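Local coordinates for putative uncharacterized protein (PDB 4F7A), which probably binds glycans, with mucin O-glycans the likely ligands, as a SusD-like lipoprotein of the bacterial outer membrane, at residues A154-F159 against K216-S221; T292-G297 against I390-G395. One frame throughout, in Å; residues are numbered along the deposited sequence. Where two conformers were deposited one is given.

Contact 1: A154-F159 against K216-S221; sequences AYKAFF and KTLATS
Leu-218, near the start of helix 216-228, makes an apolar helix-to-helix contact with Phe-159 and Lys-156 of helix 151-174, toward the outside of the helical part of the chain. The contact is small, burying 136 Å² in all, and the backbones stay well apart: the nearest CA atoms, those of Lys-156 and Leu-218, are 8.9 Å from each other. Long side chains therefore span the gap. With chi1 at -172°, CG of Leu-218 points away from the backbone N and toward the aromatic ring. There CD2 of Leu-218 lies 3.9 Å from CE2 of Phe-159 and approaches the ring obliquely, while CG of Leu-218 is 4.0 Å from the same ring carbon. Phe-159 answers from the other helix: its CB points toward helix 216-228, and its CG is anti to the carbonyl carbon (chi1 -69°). Both helices lie in the helix-rich, TPR-like fold of the SusD family. Leu-207 of helix 193-210 touches the side chain of Phe-159, and NH1 of Arg-204 donates to the backbone O of Phe-159. On the outer side the extended chain of Lys-156 passes Leu-218 more loosely, with CE of Lys-156 at 4.4 Å from CD2 of Leu-218. Just ahead of the segment, OD1 of Asp-215 accepts the N-H of Leu-218.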
loop_
_atom_site.group_PDB
_atom_site.type_symbol
_atom_site.label_atom_id
_atom_site.label_comp_id
_atom_site.label_asym_id
_atom_site.label_seq_id
_atom_site.Cartn_x
_atom_site.Cartn_y
_atom_site.Cartn_z
ATOM N N ALA A 154 -6.329 3.303 -16.835
ATOM C CA ALA A 154 -5.418 3.974 -15.876
ATOM C C ALA A 154 -4.105 3.206 -15.781
ATOM O O ALA A 154 -3.028 3.809 -15.823
ATOM C CB ALA A 154 -6.073 4.121 -14.492
ATOM N N TYR A 155 -4.186 1.877 -15.622
ATOM C CA TYR A 155 -2.961 1.036 -15.594
ATOM C C TYR A 155 -2.110 1.187 -16.859
ATOM O O TYR A 155 -0.888 1.365 -16.801
ATOM C CB TYR A 155 -3.304 -0.440 -15.295
ATOM C CG TYR A 155 -3.179 -0.701 -13.799
ATOM C CD1 TYR A 155 -4.153 -0.269 -12.905
ATOM C CD2 TYR A 155 -2.067 -1.340 -13.277
ATOM C CE1 TYR A 155 -4.024 -0.469 -11.519
ATOM C CE2 TYR A 155 -1.946 -1.564 -11.896
ATOM C CZ TYR A 155 -2.907 -1.106 -11.024
ATOM O OH TYR A 155 -2.743 -1.308 -9.666
ATOM N N LYS A 156 -2.758 1.162 -18.016
ATOM C CA LYS A 156 -2.027 1.346 -19.252
ATOM C C LYS A 156 -1.373 2.734 -19.258
ATOM O O LYS A 156 -0.235 2.875 -19.677
ATOM C CB LYS A 156 -2.936 1.112 -20.462
ATOM C CG LYS A 156 -3.230 -0.392 -20.632
ATOM C CD LYS A 156 -4.078 -0.739 -21.856
ATOM C CE LYS A 156 -4.279 -2.263 -21.936
ATOM N NZ LYS A 156 -5.145 -2.669 -23.080
ATOM N N ALA A 157 -2.085 3.759 -18.795
ATOM C CA ALA A 157 -1.475 5.097 -18.736
ATOM C C ALA A 157 -0.285 5.109 -17.750
ATOM O O ALA A 157 0.743 5.755 -18.017
ATOM C CB ALA A 157 -2.521 6.163 -18.374
ATOM N N PHE A 158 -0.394 4.382 -16.637
ATOM C CA PHE A 158 0.730 4.301 -15.691
ATOM C C PHE A 158 1.963 3.710 -16.363
ATOM O O PHE A 158 3.070 4.241 -16.219
ATOM C CB PHE A 158 0.427 3.440 -14.473
ATOM C CG PHE A 158 -0.703 3.902 -13.636
ATOM C CD1 PHE A 158 -1.071 5.228 -13.556
ATOM C CD2 PHE A 158 -1.373 2.982 -12.840
ATOM C CE1 PHE A 158 -2.120 5.612 -12.751
ATOM C CE2 PHE A 158 -2.393 3.369 -12.045
ATOM C CZ PHE A 158 -2.771 4.697 -12.001
ATOM N N PHE A 159 1.789 2.605 -17.088
ATOM C CA PHE A 159 2.929 1.975 -17.749
ATOM C C PHE A 159 3.527 2.891 -18.795
ATOM O O PHE A 159 4.754 2.942 -18.934
ATOM C CB PHE A 159 2.559 0.632 -18.378
ATOM C CG PHE A 159 2.241 -0.465 -17.374
ATOM C CD1 PHE A 159 3.175 -0.870 -16.423
ATOM C CD2 PHE A 159 1.012 -1.122 -17.421
ATOM C CE1 PHE A 159 2.867 -1.880 -15.504
ATOM C CE2 PHE A 159 0.702 -2.136 -16.545
ATOM C CZ PHE A 159 1.627 -2.517 -15.557
ATOM N N LYS A 216 -2.346 -11.512 -18.343
ATOM C CA LYS A 216 -1.027 -12.121 -18.272
ATOM C C LYS A 216 -0.083 -11.574 -19.326
ATOM O O LYS A 216 1.126 -11.458 -19.081
ATOM C CB LYS A 216 -1.107 -13.647 -18.402
ATOM C CG LYS A 216 0.244 -14.342 -18.238
ATOM C CD LYS A 216 0.092 -15.875 -18.265
ATOM C CE LYS A 216 1.458 -16.579 -18.275
ATOM N NZ LYS A 216 1.290 -18.064 -18.261
ATOM N N THR A 217 -0.616 -11.256 -20.501
ATOM C CA THR A 217 0.197 -10.716 -21.585
ATOM C C THR A 217 0.829 -9.383 -21.205
ATOM O O THR A 217 2.006 -9.199 -21.418
ATOM C CB THR A 217 -0.632 -10.547 -22.873
ATOM O OG1 THR A 217 -1.088 -11.834 -23.278
ATOM C CG2 THR A 217 0.200 -9.923 -23.988
ATOM N N LEU A 218 0.047 -8.478 -20.621
ATOM C CA LEU A 218 0.549 -7.180 -20.122
ATOM C C LEU A 218 1.521 -7.363 -18.971
ATOM O O LEU A 218 2.591 -6.744 -18.951
ATOM C CB LEU A 218 -0.608 -6.312 -19.625
ATOM C CG LEU A 218 -0.350 -4.839 -19.237
ATOM C CD1 LEU A 218 0.379 -4.058 -20.367
ATOM C CD2 LEU A 218 -1.699 -4.175 -18.898
ATOM N N ALA A 219 1.147 -8.194 -18.000
ATOM C CA ALA A 219 2.038 -8.485 -16.871
ATOM C C ALA A 219 3.393 -8.974 -17.367
ATOM O O ALA A 219 4.430 -8.588 -16.832
ATOM C CB ALA A 219 1.397 -9.542 -15.927
ATOM N N THR A 220 3.376 -9.841 -18.379
ATOM C CA THR A 220 4.603 -10.451 -18.899
ATOM C C THR A 220 5.481 -9.383 -19.533
ATOM O O THR A 220 6.682 -9.310 -19.236
ATOM C CB THR A 220 4.294 -11.590 -19.894
ATOM O OG1 THR A 220 3.449 -12.569 -19.257
ATOM C CG2 THR A 220 5.595 -12.273 -20.443
ATOM N N SER A 221 4.884 -8.549 -20.392
ATOM C CA SER A 221 5.653 -7.523 -21.098
ATOM C C SER A 221 6.198 -6.476 -20.127
ATOM O O SER A 221 7.357 -6.044 -20.266
ATOM C CB SER A 221 4.838 -6.857 -22.221
ATOM O OG SER A 221 3.602 -6.368 -21.749
#

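Contact 2: T292-G297 against I390-G395; sequences TEEYLG and INYAAG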
loop_
_atom_site.group_PDB
_atom_site.type_symbol
_atom_site.label_atom_id
_atom_site.label_comp_id
_atom_site.label_asym_id
_atom_site.label_seq_id
_atom_site.Cartn_x
_atom_site.Cartn_y
_atom_site.Cartn_z
ATOM N N THR A 292 0.263 -9.779 29.918
ATOM C CA THR A 292 1.138 -8.636 29.707
ATOM C C THR A 292 2.424 -9.011 28.996
ATOM O O THR A 292 3.223 -8.148 28.691
ATOM C CB THR A 292 1.490 -7.906 31.035
ATOM O OG1 THR A 292 2.124 -8.827 31.918
ATOM C CG2 THR A 292 0.242 -7.336 31.717
ATOM N N GLU A 293 2.638 -10.293 28.738
ATOM C CA GLU A 293 3.746 -10.712 27.898
ATOM C C GLU A 293 3.269 -11.250 26.535
ATOM O O GLU A 293 4.065 -11.751 25.750
ATOM C CB GLU A 293 4.565 -11.785 28.618
ATOM C CG GLU A 293 5.099 -11.361 29.982
ATOM C CD GLU A 293 5.904 -12.473 30.627
ATOM O OE1 GLU A 293 6.917 -12.881 30.020
ATOM O OE2 GLU A 293 5.518 -12.946 31.720
ATOM N N GLU A 294 1.982 -11.154 26.251
ATOM C CA GLU A 294 1.430 -11.664 24.997
ATOM C C GLU A 294 1.168 -10.531 24.010
ATOM O O GLU A 294 0.970 -9.356 24.395
ATOM C CB GLU A 294 0.141 -12.440 25.268
ATOM C CG GLU A 294 0.360 -13.710 26.086
ATOM C CD GLU A 294 -0.884 -14.117 26.862
ATOM O OE1 GLU A 294 -1.986 -14.024 26.298
ATOM O OE2 GLU A 294 -0.760 -14.481 28.051
ATOM N N TYR A 295 1.163 -10.887 22.742
ATOM C CA TYR A 295 0.766 -9.954 21.690
ATOM C C TYR A 295 -0.653 -10.281 21.297
ATOM O O TYR A 295 -0.930 -11.372 20.784
ATOM C CB TYR A 295 1.694 -10.059 20.487
ATOM C CG TYR A 295 3.079 -9.540 20.820
ATOM C CD1 TYR A 295 4.018 -10.344 21.448
ATOM C CD2 TYR A 295 3.426 -8.221 20.537
ATOM C CE1 TYR A 295 5.290 -9.843 21.793
ATOM C CE2 TYR A 295 4.675 -7.714 20.872
ATOM C CZ TYR A 295 5.603 -8.529 21.480
ATOM O OH TYR A 295 6.829 -8.011 21.802
ATOM N N LEU A 296 -1.554 -9.336 21.525
ATOM C CA LEU A 296 -2.978 -9.539 21.264
ATOM C C LEU A 296 -3.441 -8.535 20.223
ATOM O O LEU A 296 -3.237 -7.346 20.392
ATOM C CB LEU A 296 -3.793 -9.361 22.548
ATOM C CG LEU A 296 -3.503 -10.286 23.715
ATOM C CD1 LEU A 296 -4.440 -9.951 24.885
ATOM C CD2 LEU A 296 -3.640 -11.784 23.315
ATOM N N GLY A 297 -4.033 -9.036 19.136
ATOM C CA GLY A 297 -4.564 -8.226 18.068
ATOM C C GLY A 297 -6.077 -8.061 18.104
ATOM O O GLY A 297 -6.813 -8.979 18.465
ATOM N N ILE A 390 -8.213 -15.610 20.308
ATOM C CA ILE A 390 -9.009 -15.851 21.500
ATOM C C ILE A 390 -9.456 -14.493 22.028
ATOM O O ILE A 390 -8.626 -13.591 22.230
ATOM C CB ILE A 390 -8.215 -16.556 22.595
ATOM C CG1 ILE A 390 -7.568 -17.844 22.079
ATOM C CG2 ILE A 390 -9.149 -16.840 23.826
ATOM C CD1 ILE A 390 -8.554 -18.861 21.598
ATOM N N ASN A 391 -10.758 -14.330 22.255
ATOM C CA ASN A 391 -11.278 -13.042 22.675
ATOM C C ASN A 391 -11.149 -12.847 24.214
ATOM O O ASN A 391 -12.069 -13.147 24.982
ATOM C CB ASN A 391 -12.723 -12.873 22.207
ATOM C CG ASN A 391 -13.171 -11.435 22.256
ATOM O OD1 ASN A 391 -12.660 -10.614 21.526
ATOM N ND2 ASN A 391 -14.125 -11.130 23.113
ATOM N N TYR A 392 -9.999 -12.340 24.650
ATOM C CA TYR A 392 -9.745 -12.131 26.081
ATOM C C TYR A 392 -10.451 -10.889 26.596
ATOM O O TYR A 392 -10.703 -10.764 27.799
ATOM C CB TYR A 392 -8.245 -12.080 26.361
ATOM C CG TYR A 392 -7.569 -13.427 26.180
ATOM C CD1 TYR A 392 -7.954 -14.526 26.939
ATOM C CD2 TYR A 392 -6.573 -13.606 25.237
ATOM C CE1 TYR A 392 -7.341 -15.769 26.791
ATOM C CE2 TYR A 392 -5.961 -14.842 25.071
ATOM C CZ TYR A 392 -6.349 -15.910 25.843
ATOM O OH TYR A 392 -5.730 -17.111 25.678
ATOM N N ALA A 393 -10.814 -9.993 25.691
ATOM C CA ALA A 393 -11.519 -8.764 26.050
ATOM C C ALA A 393 -12.933 -9.035 26.551
ATOM O O ALA A 393 -13.522 -10.067 26.239
ATOM C CB ALA A 393 -11.591 -7.828 24.825
ATOM N N ALA A 394 -13.497 -8.078 27.289
ATOM C CA ALA A 394 -14.923 -8.071 27.556
ATOM C C ALA A 394 -15.650 -7.729 26.242
ATOM O O ALA A 394 -15.009 -7.375 25.253
ATOM C CB ALA A 394 -15.279 -7.038 28.669
ATOM N N GLY A 395 -16.969 -7.876 26.235
ATOM C CA GLY A 395 -17.775 -7.552 25.064
ATOM C C GLY A 395 -18.192 -8.756 24.221
ATOM O O GLY A 395 -17.966 -9.921 24.619
#
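Leu-296 and Tyr-392 form the tighter half of this loop-to-loop contact: CD2 of Leu-296 reaches the edge of the tyrosine ring, near its plane, and stops 4.0 Å from CD2 of Tyr-392. The two side chains run at about a right angle to each other, and one methyl group meets the ring rim. CG of Leu-296 is anti to its carbonyl carbon (chi1 -61°), and with CD1 taking the extended position (chi2 -179°) it is the other methyl, CD2, that meets the ring. The backbone of this buried leucine is tied to Ser-316, further along the same connection between helix 279-282 and strand 329-332. From its own segment the tyrosine receives Ile-390, whose CG2 sits 3.5 Å above one face of the ring, offset toward the rim. The weak backbone bond from N of Tyr-392 to O of Ile-390 closes an inverse gamma turn centred on Asn-391. Toward solvent the contact is looser. Tyr-392 is itself exposed, and OE1 of Glu-294 comes only to 4.2 Å from CE2 of Tyr-392, obliquely to the ring. That oxygen is engaged by ND1 of His-291. Tyr-312 also bonds Asn-391, which makes the methyl-ring contact one of several links. With no hydrogen bond across these 97 Å², the chemistry implies mainly dispersion between the two segments, the carboxylate probably adding only a weak electrostatic influence.

Followed from the N terminus, the chain first closes contact 1, returning from helix 151-174 to helix 216-228 over 56 intervening residues, 33 of them helical and including helix 193-210. Contact 2 opens only later: the loop 292-297, after helix 279-282, meets 390-395 across 92 residues, of which 29 are helical and four lie in a strand. The two closures stand in series, neither nested nor crossed. Contact 1 joins helices, whereas contact 2 joins two irregular loops. They lie on opposite sides of the chain's centre, with their own centres 44 Å apart and their nearest atoms about 29 Å apart, so neither touches the other.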